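Local structure of cytosine-specific methyltransferase (Escherichia coli O157:H7 EDL933, 3G7U) at residues P201-N207 with C255-L259; V238-S243 with D332-F336; Q111-F115 with V139-I145; I319-A324 with K340-F344. The protein probably transfers a methyl group from S-adenosyl-L-methionine to carbon 5 of cytosine in DNA, as other members of the C5-methyltransferase family do. All blocks are in the same frame, centred on the assembly; numbering follows the deposited sequence.

Interaction 1: P201-N207 with C255-L259; sequences PDIIDAN and CTGTL
The carboxamide of Asn207 stands across the side chain of Thr256 at about a right angle, its ND2 3.6 Å from Thr256 OG1. The two are joined less by each other than by the Lys340 ammonium group, which in the conformer given bonds to Asn207 OD1 and Thr256 OG1. Asn207 OD1 also accepts from Ser210 N, so this one oxygen has two partners, which hold the amide. Placing CG between the backbone N and the carbonyl carbon (chi1 53°) brings this amide back over the neighbouring strand although the CB of Asn207 points away from it.

Below these side chains the two backbones run parallel, their short axes 44° apart. Gly257 sits between two partners, with its N donating to Asp205 O (2.6 Å) and its O accepting from Asn207 N (3.1 Å). Leu259 N then bonds to Asn207 O at 3.0 Å. Because Gly257 carries no side chain, the chains close to 3.9 Å between its CA and Ala206 CA, and Ile204 CD1 lies 3.7 Å from that same Gly257 CA. Where the strands part, a water accepts from Asp205 N and donates to Cys255 O. The outcome is a two-stranded parallel sheet separate from the central seven-stranded one, a position consistent with the small, target-recognising domain of C5-cytosine methyltransferases.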
loop_
_atom_site.group_PDB
_atom_site.type_symbol
_atom_site.label_atom_id
_atom_site.label_comp_id
_atom_site.label_asym_id
_atom_site.label_seq_id
_atom_site.Cartn_x
_atom_site.Cartn_y
_atom_site.Cartn_z
ATOM N N PRO A 201 -0.761 8.499 -21.553
ATOM C CA PRO A 201 -1.525 9.022 -22.698
ATOM C C PRO A 201 -2.400 10.239 -22.398
ATOM O O PRO A 201 -3.077 10.287 -21.362
ATOM C CB PRO A 201 -2.372 7.829 -23.161
ATOM C CG PRO A 201 -2.359 6.842 -22.027
ATOM C CD PRO A 201 -1.044 7.073 -21.278
ATOM N N ASP A 202 -2.394 11.219 -23.308
ATOM C CA ASP A 202 -3.271 12.386 -23.171
ATOM C C ASP A 202 -4.701 12.111 -23.614
ATOM O O ASP A 202 -5.634 12.828 -23.222
ATOM C CB ASP A 202 -2.723 13.569 -23.999
ATOM C CG ASP A 202 -1.619 14.321 -23.275
ATOM O OD1 ASP A 202 -1.767 14.602 -22.055
ATOM O OD2 ASP A 202 -0.592 14.616 -23.923
ATOM N N ILE A 203 -4.856 11.111 -24.482
ATOM C CA ILE A 203 -6.170 10.682 -24.959
ATOM C C ILE A 203 -6.479 9.310 -24.394
ATOM O O ILE A 203 -5.743 8.351 -24.650
ATOM C CB ILE A 203 -6.248 10.592 -26.505
ATOM C CG1 ILE A 203 -5.815 11.897 -27.186
ATOM C CG2 ILE A 203 -7.645 10.131 -26.953
ATOM C CD1 ILE A 203 -6.642 13.098 -26.852
ATOM N N ILE A 204 -7.571 9.194 -23.637
ATOM C CA ILE A 204 -7.854 7.882 -23.039
ATOM C C ILE A 204 -9.303 7.476 -23.311
ATOM O O ILE A 204 -10.113 8.300 -23.708
ATOM C CB ILE A 204 -7.627 7.898 -21.487
ATOM C CG1 ILE A 204 -8.433 9.061 -20.868
ATOM C CG2 ILE A 204 -6.134 7.959 -21.151
ATOM C CD1 ILE A 204 -8.259 9.147 -19.417
ATOM N N ASP A 205 -9.584 6.182 -23.166
ATOM C CA ASP A 205 -10.930 5.644 -23.312
ATOM C C ASP A 205 -11.746 6.069 -22.090
ATOM O O ASP A 205 -11.595 5.497 -21.002
ATOM C CB ASP A 205 -10.852 4.103 -23.322
ATOM C CG ASP A 205 -12.221 3.431 -23.412
ATOM O OD1 ASP A 205 -13.281 4.086 -23.599
ATOM O OD2 ASP A 205 -12.230 2.206 -23.354
ATOM N N ALA A 206 -12.631 7.010 -22.295
ATOM C CA ALA A 206 -13.568 7.429 -21.269
ATOM C C ALA A 206 -14.884 6.651 -21.403
ATOM O O ALA A 206 -15.644 6.802 -22.369
ATOM C CB ALA A 206 -13.780 8.934 -21.348
ATOM N N ASN A 207 -15.118 5.772 -20.456
ATOM C CA ASN A 207 -16.338 5.012 -20.408
ATOM C C ASN A 207 -17.042 5.104 -19.052
ATOM O O ASN A 207 -16.693 5.911 -18.223
ATOM C CB ASN A 207 -16.070 3.573 -20.773
ATOM C CG ASN A 207 -14.991 2.976 -19.955
ATOM O OD1 ASN A 207 -15.152 2.754 -18.786
ATOM N ND2 ASN A 207 -13.875 2.749 -20.561
ATOM N N CYS A 255 -5.408 2.545 -17.934
ATOM C CA CYS A 255 -5.515 3.881 -18.488
ATOM C C CYS A 255 -6.950 4.095 -19.008
ATOM O O CYS A 255 -7.177 4.307 -20.186
ATOM C CB CYS A 255 -4.485 4.104 -19.603
ATOM S SG CYS A 255 -2.785 3.954 -18.984
ATOM N N THR A 256 -7.921 3.992 -18.108
ATOM C CA THR A 256 -9.314 4.079 -18.484
ATOM C C THR A 256 -9.938 5.316 -17.860
ATOM O O THR A 256 -9.817 5.562 -16.653
ATOM C CB THR A 256 -10.119 2.779 -18.124
ATOM O OG1 THR A 256 -11.494 3.075 -17.816
ATOM C CG2 THR A 256 -9.489 2.023 -17.029
ATOM N N GLY A 257 -10.585 6.103 -18.706
ATOM C CA GLY A 257 -11.199 7.320 -18.233
ATOM C C GLY A 257 -12.649 7.132 -17.858
ATOM O O GLY A 257 -13.200 6.058 -18.007
ATOM N N THR A 258 -13.248 8.201 -17.351
ATOM C CA THR A 258 -14.659 8.240 -16.995
ATOM C C THR A 258 -15.328 9.228 -17.948
ATOM O O THR A 258 -14.797 10.308 -18.220
ATOM C CB THR A 258 -14.812 8.665 -15.537
ATOM O OG1 THR A 258 -14.222 7.684 -14.690
ATOM C CG2 THR A 258 -16.301 8.813 -15.139
ATOM N N LEU A 259 -16.477 8.855 -18.499
ATOM C CA LEU A 259 -17.245 9.784 -19.297
ATOM C C LEU A 259 -17.972 10.847 -18.441
ATOM O O LEU A 259 -18.805 10.483 -17.599
ATOM C CB LEU A 259 -18.242 8.992 -20.146
ATOM C CG LEU A 259 -19.101 9.768 -21.122
ATOM C CD1 LEU A 259 -18.242 10.412 -22.204
ATOM C CD2 LEU A 259 -20.161 8.798 -21.712
HETATM O O HOH W 1 -7.366 4.288 -22.864
#

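Interaction 2: V238-S243 with D332-F336; sequences VGDTES and DWFRF
Arg335 reaches across to Asp240 and Glu242 in a salt-bridge network built on a helix N-cap, Asp240 being the residue just before helix 241-248. The arginine chain is extended from CG to NE and delivers NH1 between the two acids. Asp240 OD2 and Glu242 OE1 both lie at the edge of the guanidinium, near its plane, while the carboxylates themselves are turned steeply against it, by 78° for Asp240 and 72° for Glu242. NH1 meets Asp240 OD2 at 2.9 Å on the syn side, somewhat out of the carboxylate plane, and Glu242 OE1 at 3.1 Å from above its plane.

One oxygen, Asp240 OD2, therefore serves three donors. Ser243 OG comes in on the anti lone pair at 2.8 Å, and Ser243 N supplies the capping bond at 3.0 Å. This triple grip fixes the rotation of the carboxylate and would be expected to favour its charged form. Asp240 CG lies anti to its own N (chi1 175°), which swings OD2 between helix start and arginine. Beyond the contact, Glu213 takes Arg335 NE and Lys246 pairs with Glu242 OE2.

The apolar half lies round the indole. Val238 CG1 rests 4.0 Å from Trp333 CH2, approaching the indole obliquely, and Gly239 CA lies near CZ3; the indole NE1 is tied to Gly232 O. Between the polar and apolar halves a water at the in-plane edge of the indole accepts from Asp240 N and donates to Trp333 O, 2.7 Å away.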
loop_
_atom_site.group_PDB
_atom_site.type_symbol
_atom_site.label_atom_id
_atom_site.label_comp_id
_atom_site.label_asym_id
_atom_site.label_seq_id
_atom_site.Cartn_x
_atom_site.Cartn_y
_atom_site.Cartn_z
ATOM N N VAL A 238 7.961 -12.169 -7.905
ATOM C CA VAL A 238 6.824 -11.250 -7.778
ATOM C C VAL A 238 6.442 -10.769 -9.170
ATOM O O VAL A 238 7.306 -10.638 -10.032
ATOM C CB VAL A 238 7.227 -10.090 -6.832
ATOM C CG1 VAL A 238 6.257 -8.900 -6.894
ATOM C CG2 VAL A 238 7.394 -10.653 -5.385
ATOM N N GLY A 239 5.158 -10.516 -9.414
ATOM C CA GLY A 239 4.769 -9.853 -10.670
ATOM C C GLY A 239 3.905 -10.698 -11.591
ATOM O O GLY A 239 4.134 -11.893 -11.754
ATOM N N ASP A 240 2.907 -10.074 -12.198
ATOM C CA ASP A 240 2.082 -10.711 -13.206
ATOM C C ASP A 240 2.898 -10.792 -14.507
ATOM O O ASP A 240 3.407 -9.792 -14.999
ATOM C CB ASP A 240 0.802 -9.892 -13.398
ATOM C CG ASP A 240 -0.072 -10.406 -14.532
ATOM O OD1 ASP A 240 -0.570 -11.548 -14.439
ATOM O OD2 ASP A 240 -0.292 -9.641 -15.489
ATOM N N THR A 241 3.036 -11.998 -15.032
ATOM C CA THR A 241 3.831 -12.268 -16.244
ATOM C C THR A 241 3.436 -11.414 -17.452
ATOM O O THR A 241 4.300 -10.807 -18.105
ATOM C CB THR A 241 3.766 -13.790 -16.588
ATOM O OG1 THR A 241 4.379 -14.497 -15.522
ATOM C CG2 THR A 241 4.515 -14.109 -17.859
ATOM N N GLU A 242 2.139 -11.316 -17.725
ATOM C CA GLU A 242 1.660 -10.480 -18.832
ATOM C C GLU A 242 1.949 -8.991 -18.627
ATOM O O GLU A 242 2.380 -8.308 -19.580
ATOM C CB GLU A 242 0.163 -10.720 -19.102
ATOM C CG GLU A 242 -0.400 -9.837 -20.206
ATOM C CD GLU A 242 -1.916 -9.958 -20.396
ATOM O OE1 GLU A 242 -2.580 -10.642 -19.588
ATOM O OE2 GLU A 242 -2.441 -9.377 -21.378
ATOM N N SER A 243 1.739 -8.479 -17.402
ATOM C CA SER A 243 2.092 -7.082 -17.133
ATOM C C SER A 243 3.563 -6.768 -17.354
ATOM O O SER A 243 3.906 -5.716 -17.908
ATOM C CB SER A 243 1.679 -6.675 -15.720
ATOM O OG SER A 243 0.300 -6.930 -15.602
ATOM N N ASP A 332 4.218 0.744 -12.371
ATOM C CA ASP A 332 3.363 0.513 -13.538
ATOM C C ASP A 332 3.076 -0.928 -13.866
ATOM O O ASP A 332 2.079 -1.197 -14.521
ATOM C CB ASP A 332 3.961 1.162 -14.796
ATOM C CG ASP A 332 3.666 2.620 -14.891
ATOM O OD1 ASP A 332 2.891 3.155 -14.074
ATOM O OD2 ASP A 332 4.192 3.261 -15.838
ATOM N N TRP A 333 3.934 -1.849 -13.413
ATOM C CA TRP A 333 3.737 -3.287 -13.666
ATOM C C TRP A 333 2.784 -3.983 -12.675
ATOM O O TRP A 333 2.427 -5.130 -12.871
ATOM C CB TRP A 333 5.100 -4.025 -13.742
ATOM C CG TRP A 333 6.030 -3.796 -12.567
ATOM C CD1 TRP A 333 7.058 -2.914 -12.509
ATOM C CD2 TRP A 333 6.019 -4.483 -11.279
ATOM N NE1 TRP A 333 7.715 -3.013 -11.295
ATOM C CE2 TRP A 333 7.102 -3.967 -10.524
ATOM C CE3 TRP A 333 5.219 -5.497 -10.718
ATOM C CZ2 TRP A 333 7.391 -4.397 -9.216
ATOM C CZ3 TRP A 333 5.499 -5.934 -9.427
ATOM C CH2 TRP A 333 6.576 -5.384 -8.683
ATOM N N PHE A 334 2.353 -3.252 -11.644
ATOM C CA PHE A 334 1.404 -3.790 -10.667
ATOM C C PHE A 334 0.020 -3.776 -11.318
ATOM O O PHE A 334 -0.400 -2.779 -11.894
ATOM C CB PHE A 334 1.451 -2.956 -9.380
ATOM C CG PHE A 334 0.876 -3.658 -8.188
ATOM C CD1 PHE A 334 1.719 -4.381 -7.322
ATOM C CD2 PHE A 334 -0.490 -3.643 -7.957
ATOM C CE1 PHE A 334 1.193 -5.077 -6.222
ATOM C CE2 PHE A 334 -1.032 -4.330 -6.831
ATOM C CZ PHE A 334 -0.171 -5.037 -5.987
ATOM N N ARG A 335 -0.705 -4.889 -11.223
ATOM C CA ARG A 335 -1.955 -5.027 -11.949
ATOM C C ARG A 335 -3.123 -4.983 -10.987
ATOM O O ARG A 335 -3.134 -5.720 -10.005
ATOM C CB ARG A 335 -1.971 -6.359 -12.680
ATOM C CG ARG A 335 -3.129 -6.487 -13.673
ATOM C CD ARG A 335 -2.972 -7.788 -14.477
ATOM N NE ARG A 335 -4.071 -7.943 -15.423
ATOM C CZ ARG A 335 -4.018 -8.693 -16.523
ATOM N NH1 ARG A 335 -2.888 -9.331 -16.831
ATOM N NH2 ARG A 335 -5.081 -8.770 -17.340
ATOM N N PHE A 336 -4.100 -4.125 -11.256
ATOM C CA PHE A 336 -5.261 -4.000 -10.349
ATOM C C PHE A 336 -6.485 -4.628 -10.975
ATOM O O PHE A 336 -6.446 -5.056 -12.130
ATOM C CB PHE A 336 -5.556 -2.520 -10.050
ATOM C CG PHE A 336 -4.462 -1.864 -9.290
ATOM C CD1 PHE A 336 -4.430 -1.955 -7.913
ATOM C CD2 PHE A 336 -3.397 -1.243 -9.957
ATOM C CE1 PHE A 336 -3.365 -1.411 -7.188
ATOM C CE2 PHE A 336 -2.315 -0.686 -9.239
ATOM C CZ PHE A 336 -2.313 -0.757 -7.854
HETATM O O HOH W 2 2.318 -7.441 -11.434
HETATM O O HOH W 3 -5.326 -10.423 -19.761
#

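Interaction 3: Q111-F115 with V139-I145; sequences QPLFF and VSGDYDI
Tyr143 OH donates to Pro112 O at 2.6 Å, in the carbonyl plane and on a lone pair. Setting CG of Tyr143 anti to its carbonyl carbon (chi1 -69°) sends the phenol across to the loop ahead of strand 114-119, where its OH also touches Pro112 CD at 3.1 Å. Gln111 NE2 bonds to Asp142 OD2 at 3.2 Å from above the carboxylate plane, the amide and carboxylate being 85° apart. The same amide nitrogen bonds to Ser108 O, and Lys171 holds Gln111 OE1.

In the aromatic contact, Phe115 points an edge at the face of Tyr143 in a T-shaped pair, with centroids 5.6 Å apart and planes at 73°.

Aliphatic groups add to this: Val139 CG2 lies 4.1 Å from Phe115 CE2, and Ile145 CG1 meets the edge of the same ring. Val107 of helix 94-110 packs on Pro112, Phe115, Val139 and Tyr143.

The contact thus joins two parallel strands linked through helix 129-140, with antiparallel strand 163-171 lying between them. That reversed strand, inserted beside the edge strand, is a hallmark of the Rossmann-like fold of class I methyltransferases.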
loop_
_atom_site.group_PDB
_atom_site.type_symbol
_atom_site.label_atom_id
_atom_site.label_comp_id
_atom_site.label_asym_id
_atom_site.label_seq_id
_atom_site.Cartn_x
_atom_site.Cartn_y
_atom_site.Cartn_z
ATOM N N GLN A 111 5.142 -15.599 17.921
ATOM C CA GLN A 111 6.491 -15.135 18.306
ATOM C C GLN A 111 7.458 -14.846 17.142
ATOM O O GLN A 111 8.558 -15.385 17.116
ATOM C CB GLN A 111 7.145 -16.117 19.333
ATOM C CG GLN A 111 6.343 -16.263 20.619
ATOM C CD GLN A 111 6.550 -15.082 21.545
ATOM O OE1 GLN A 111 7.687 -14.693 21.796
ATOM N NE2 GLN A 111 5.462 -14.513 22.061
ATOM N N PRO A 112 7.073 -13.964 16.182
ATOM C CA PRO A 112 8.024 -13.644 15.140
ATOM C C PRO A 112 9.203 -12.815 15.677
ATOM O O PRO A 112 9.084 -12.248 16.770
ATOM C CB PRO A 112 7.200 -12.732 14.207
ATOM C CG PRO A 112 6.182 -12.097 15.110
ATOM C CD PRO A 112 5.797 -13.237 16.015
ATOM N N LEU A 113 10.279 -12.717 14.897
ATOM C CA LEU A 113 11.404 -11.826 15.241
ATOM C C LEU A 113 10.935 -10.374 15.334
ATOM O O LEU A 113 11.426 -9.621 16.148
ATOM C CB LEU A 113 12.524 -11.938 14.212
ATOM C CG LEU A 113 13.129 -13.354 14.075
ATOM C CD1 LEU A 113 14.252 -13.351 13.070
ATOM C CD2 LEU A 113 13.550 -13.950 15.448
ATOM N N PHE A 114 9.958 -9.996 14.514
ATOM C CA PHE A 114 9.425 -8.628 14.603
ATOM C C PHE A 114 7.953 -8.580 14.183
ATOM O O PHE A 114 7.441 -9.518 13.536
ATOM C CB PHE A 114 10.289 -7.691 13.747
ATOM C CG PHE A 114 10.005 -7.761 12.272
ATOM C CD1 PHE A 114 9.092 -6.882 11.690
ATOM C CD2 PHE A 114 10.680 -8.658 11.446
ATOM C CE1 PHE A 114 8.819 -6.929 10.327
ATOM C CE2 PHE A 114 10.427 -8.709 10.069
ATOM C CZ PHE A 114 9.509 -7.839 9.503
ATOM N N PHE A 115 7.255 -7.513 14.580
ATOM C CA PHE A 115 5.960 -7.209 13.967
ATOM C C PHE A 115 5.981 -5.780 13.440
ATOM O O PHE A 115 6.741 -4.931 13.942
ATOM C CB PHE A 115 4.785 -7.425 14.922
ATOM C CG PHE A 115 4.734 -6.479 16.092
ATOM C CD1 PHE A 115 4.093 -5.223 15.986
ATOM C CD2 PHE A 115 5.280 -6.844 17.319
ATOM C CE1 PHE A 115 4.013 -4.372 17.058
ATOM C CE2 PHE A 115 5.197 -5.994 18.398
ATOM C CZ PHE A 115 4.577 -4.742 18.274
ATOM N N VAL A 139 2.101 -8.261 23.962
ATOM C CA VAL A 139 3.403 -8.347 23.316
ATOM C C VAL A 139 4.564 -7.751 24.112
ATOM O O VAL A 139 5.701 -8.043 23.814
ATOM C CB VAL A 139 3.388 -7.823 21.829
ATOM C CG1 VAL A 139 2.520 -8.717 20.962
ATOM C CG2 VAL A 139 2.890 -6.403 21.738
ATOM N N SER A 140 4.284 -6.930 25.119
ATOM C CA SER A 140 5.360 -6.160 25.801
ATOM C C SER A 140 6.291 -7.019 26.629
ATOM O O SER A 140 7.419 -6.609 26.895
ATOM C CB SER A 140 4.802 -5.049 26.701
ATOM O OG SER A 140 3.811 -5.569 27.572
ATOM N N GLY A 141 5.801 -8.197 27.032
ATOM C CA GLY A 141 6.621 -9.211 27.676
ATOM C C GLY A 141 7.759 -9.700 26.811
ATOM O O GLY A 141 8.872 -9.869 27.306
ATOM N N ASP A 142 7.507 -9.896 25.513
ATOM C CA ASP A 142 8.485 -10.511 24.627
ATOM C C ASP A 142 9.117 -9.572 23.612
ATOM O O ASP A 142 10.091 -9.918 22.932
ATOM C CB ASP A 142 7.810 -11.679 23.905
ATOM C CG ASP A 142 7.276 -12.727 24.875
ATOM O OD1 ASP A 142 8.090 -13.279 25.652
ATOM O OD2 ASP A 142 6.051 -12.986 24.858
ATOM N N TYR A 143 8.550 -8.363 23.496
ATOM C CA TYR A 143 9.010 -7.413 22.458
ATOM C C TYR A 143 9.478 -6.058 22.998
ATOM O O TYR A 143 8.879 -5.513 23.914
ATOM C CB TYR A 143 7.857 -7.170 21.422
ATOM C CG TYR A 143 7.624 -8.432 20.613
ATOM C CD1 TYR A 143 8.367 -8.669 19.473
ATOM C CD2 TYR A 143 6.718 -9.409 21.039
ATOM C CE1 TYR A 143 8.232 -9.863 18.743
ATOM C CE2 TYR A 143 6.550 -10.591 20.313
ATOM C CZ TYR A 143 7.319 -10.804 19.190
ATOM O OH TYR A 143 7.182 -11.965 18.497
ATOM N N ASP A 144 10.517 -5.531 22.378
ATOM C CA ASP A 144 10.881 -4.110 22.486
ATOM C C ASP A 144 9.966 -3.351 21.509
ATOM O O ASP A 144 10.117 -3.482 20.310
ATOM C CB ASP A 144 12.337 -3.934 22.077
ATOM C CG ASP A 144 13.319 -4.492 23.130
ATOM O OD1 ASP A 144 12.986 -4.443 24.340
ATOM O OD2 ASP A 144 14.409 -4.981 22.735
ATOM N N ILE A 145 9.027 -2.595 22.058
ATOM C CA ILE A 145 7.988 -1.917 21.281
ATOM C C ILE A 145 8.472 -0.477 21.060
ATOM O O ILE A 145 8.847 0.201 22.012
ATOM C CB ILE A 145 6.638 -1.975 22.008
ATOM C CG1 ILE A 145 6.195 -3.435 22.169
ATOM C CG2 ILE A 145 5.556 -1.216 21.224
ATOM C CD1 ILE A 145 5.002 -3.596 23.073
HETATM O O HOH W 4 3.891 -12.050 23.418
#

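Interaction 4: I319-A324 with K340-F344; sequences ITPREA and KWHSF
Glu323 OE1 is gripped by Thr320 N at 2.9 Å and by Arg317, at the start of the helix against which Phe344 packs. The return bond, Glu323 N to Thr320 OG1 at 3.0 Å, completes a capping box that ties up the first turn of helix 321-328.

Across the segments the contact is apolar and centres on the Phe344 ring. Pro321 CA lies over one face in a CH-pi contact, 4.2 Å from the centroid and 28° off the normal. Pro321 CD lies 3.7 Å from Phe344 CZ. At the ring edge, Ile319 O comes within 3.3 Å of CZ. Ala324 CB reaches CE2 obliquely, at 3.7 Å. With CG anti to the carbonyl carbon (chi1 -83°), the phenyl group of Phe344 leans toward the capped turn, although its CB does not point straight at it. Lys340 adds its aliphatic CG against Pro321 CG before its chain, in the conformer given, bends away.

Around this pair, Thr320 touches Ile204 just ahead of strand 205-207, Arg322 ties helix 321-328 to the backbone at Ser253 and Phe334, and helix 340-348 brings His342 onto His35 of helix 34-43.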
loop_
_atom_site.group_PDB
_atom_site.type_symbol
_atom_site.label_atom_id
_atom_site.label_comp_id
_atom_site.label_asym_id
_atom_site.label_seq_id
_atom_site.Cartn_x
_atom_site.Cartn_y
_atom_site.Cartn_z
ATOM N N ILE A 319 -8.996 11.606 -12.479
ATOM C CA ILE A 319 -7.816 10.808 -12.848
ATOM C C ILE A 319 -8.210 9.345 -13.133
ATOM O O ILE A 319 -9.275 8.910 -12.688
ATOM C CB ILE A 319 -6.690 10.902 -11.747
ATOM C CG1 ILE A 319 -7.191 10.369 -10.390
ATOM C CG2 ILE A 319 -6.135 12.392 -11.683
ATOM C CD1 ILE A 319 -6.071 10.331 -9.310
ATOM N N THR A 320 -7.342 8.598 -13.816
ATOM C CA THR A 320 -7.564 7.215 -14.130
ATOM C C THR A 320 -7.034 6.353 -12.988
ATOM O O THR A 320 -6.260 6.822 -12.139
ATOM C CB THR A 320 -6.800 6.797 -15.399
ATOM O OG1 THR A 320 -5.411 6.905 -15.135
ATOM C CG2 THR A 320 -7.152 7.687 -16.569
ATOM N N PRO A 321 -7.477 5.094 -12.928
ATOM C CA PRO A 321 -6.863 4.217 -11.914
ATOM C C PRO A 321 -5.336 4.161 -12.006
ATOM O O PRO A 321 -4.650 4.107 -10.977
ATOM C CB PRO A 321 -7.463 2.840 -12.255
ATOM C CG PRO A 321 -8.768 3.141 -12.845
ATOM C CD PRO A 321 -8.593 4.449 -13.638
ATOM N N ARG A 322 -4.787 4.142 -13.218
ATOM C CA ARG A 322 -3.330 4.050 -13.309
ATOM C C ARG A 322 -2.670 5.327 -12.785
ATOM O O ARG A 322 -1.639 5.268 -12.134
ATOM C CB ARG A 322 -2.857 3.749 -14.739
ATOM C CG ARG A 322 -1.319 3.685 -14.958
ATOM C CD ARG A 322 -0.584 2.684 -14.056
ATOM N NE ARG A 322 -0.997 1.313 -14.310
ATOM C CZ ARG A 322 -0.750 0.292 -13.491
ATOM N NH1 ARG A 322 -0.042 0.479 -12.375
ATOM N NH2 ARG A 322 -1.171 -0.930 -13.813
ATOM N N GLU A 323 -3.309 6.472 -13.008
ATOM C CA GLU A 323 -2.793 7.727 -12.455
ATOM C C GLU A 323 -2.824 7.731 -10.938
ATOM O O GLU A 323 -1.849 8.144 -10.307
ATOM C CB GLU A 323 -3.573 8.926 -13.018
ATOM C CG GLU A 323 -3.216 9.161 -14.511
ATOM C CD GLU A 323 -4.170 10.095 -15.275
ATOM O OE1 GLU A 323 -5.271 10.413 -14.775
ATOM O OE2 GLU A 323 -3.822 10.491 -16.428
ATOM N N ALA A 324 -3.928 7.260 -10.355
ATOM C CA ALA A 324 -4.013 7.111 -8.919
ATOM C C ALA A 324 -2.941 6.161 -8.371
ATOM O O ALA A 324 -2.337 6.440 -7.300
ATOM C CB ALA A 324 -5.394 6.620 -8.525
ATOM N N LYS A 340 -12.889 0.398 -12.611
ATOM C CA LYS A 340 -12.465 1.613 -11.924
ATOM C C LYS A 340 -12.906 1.603 -10.473
ATOM O O LYS A 340 -12.151 1.962 -9.592
ATOM C CB LYS A 340 -13.039 2.850 -12.618
ATOM C CG LYS A 340 -12.343 3.188 -13.925
ATOM C CD LYS A 340 -12.978 4.404 -14.581
ATOM C CE LYS A 340 -14.229 4.024 -15.366
ATOM N NZ LYS A 340 -13.941 3.110 -16.505
ATOM N N TRP A 341 -14.145 1.182 -10.255
ATOM C CA TRP A 341 -14.731 1.103 -8.937
ATOM C C TRP A 341 -13.822 0.324 -7.965
ATOM O O TRP A 341 -13.486 0.810 -6.880
ATOM C CB TRP A 341 -16.091 0.397 -9.054
ATOM C CG TRP A 341 -16.606 0.005 -7.746
ATOM C CD1 TRP A 341 -16.510 -1.227 -7.151
ATOM C CD2 TRP A 341 -17.232 0.860 -6.802
ATOM N NE1 TRP A 341 -17.055 -1.188 -5.894
ATOM C CE2 TRP A 341 -17.517 0.079 -5.658
ATOM C CE3 TRP A 341 -17.598 2.214 -6.813
ATOM C CZ2 TRP A 341 -18.147 0.605 -4.536
ATOM C CZ3 TRP A 341 -18.228 2.739 -5.698
ATOM C CH2 TRP A 341 -18.500 1.933 -4.571
ATOM N N HIS A 342 -13.433 -0.881 -8.365
ATOM C CA HIS A 342 -12.623 -1.739 -7.492
ATOM C C HIS A 342 -11.188 -1.276 -7.409
ATOM O O HIS A 342 -10.647 -1.238 -6.326
ATOM C CB HIS A 342 -12.692 -3.205 -7.911
ATOM C CG HIS A 342 -14.000 -3.849 -7.569
ATOM N ND1 HIS A 342 -14.469 -3.920 -6.273
ATOM C CD2 HIS A 342 -14.950 -4.417 -8.348
ATOM C CE1 HIS A 342 -15.650 -4.514 -6.270
ATOM N NE2 HIS A 342 -15.963 -4.828 -7.516
ATOM N N SER A 343 -10.590 -0.900 -8.539
ATOM C CA SER A 343 -9.180 -0.522 -8.527
ATOM C C SER A 343 -8.947 0.719 -7.651
ATOM O O SER A 343 -7.984 0.759 -6.900
ATOM C CB SER A 343 -8.651 -0.358 -9.959
ATOM O OG SER A 343 -9.411 0.614 -10.683
ATOM N N PHE A 344 -9.850 1.713 -7.706
ATOM C CA PHE A 344 -9.682 2.916 -6.883
ATOM C C PHE A 344 -9.749 2.610 -5.396
ATOM O O PHE A 344 -8.988 3.187 -4.599
ATOM C CB PHE A 344 -10.728 3.974 -7.232
ATOM C CG PHE A 344 -10.360 4.815 -8.421
ATOM C CD1 PHE A 344 -11.076 4.701 -9.604
ATOM C CD2 PHE A 344 -9.315 5.705 -8.357
ATOM C CE1 PHE A 344 -10.759 5.463 -10.702
ATOM C CE2 PHE A 344 -8.979 6.472 -9.470
ATOM C CZ PHE A 344 -9.693 6.343 -10.632
#

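Interaction 3 closes first along the chain; the segments of interactions 1 and 2 then alternate, and interaction 4 opens after interaction 1 has closed and brackets the second segment of interaction 2. Interactions 1 and 4, about 11 Å apart between centres, touch where Ile204 CD1 lies 3.4 Å from Thr320 CG2. Interactions 2 and 4, about 15 Å apart between centres, meet where Arg322 NH2 lies 2.8 Å from Phe334 O. Helices 321-328 and 340-348 thus link the two-stranded sheet to loop 332-336, which meets the capped start of helix 241-248. These three contacts appear to knit one end of the chain together, while interaction 3 lies about 48 Å from interaction 1 between centres, in the central Rossmann-like sheet.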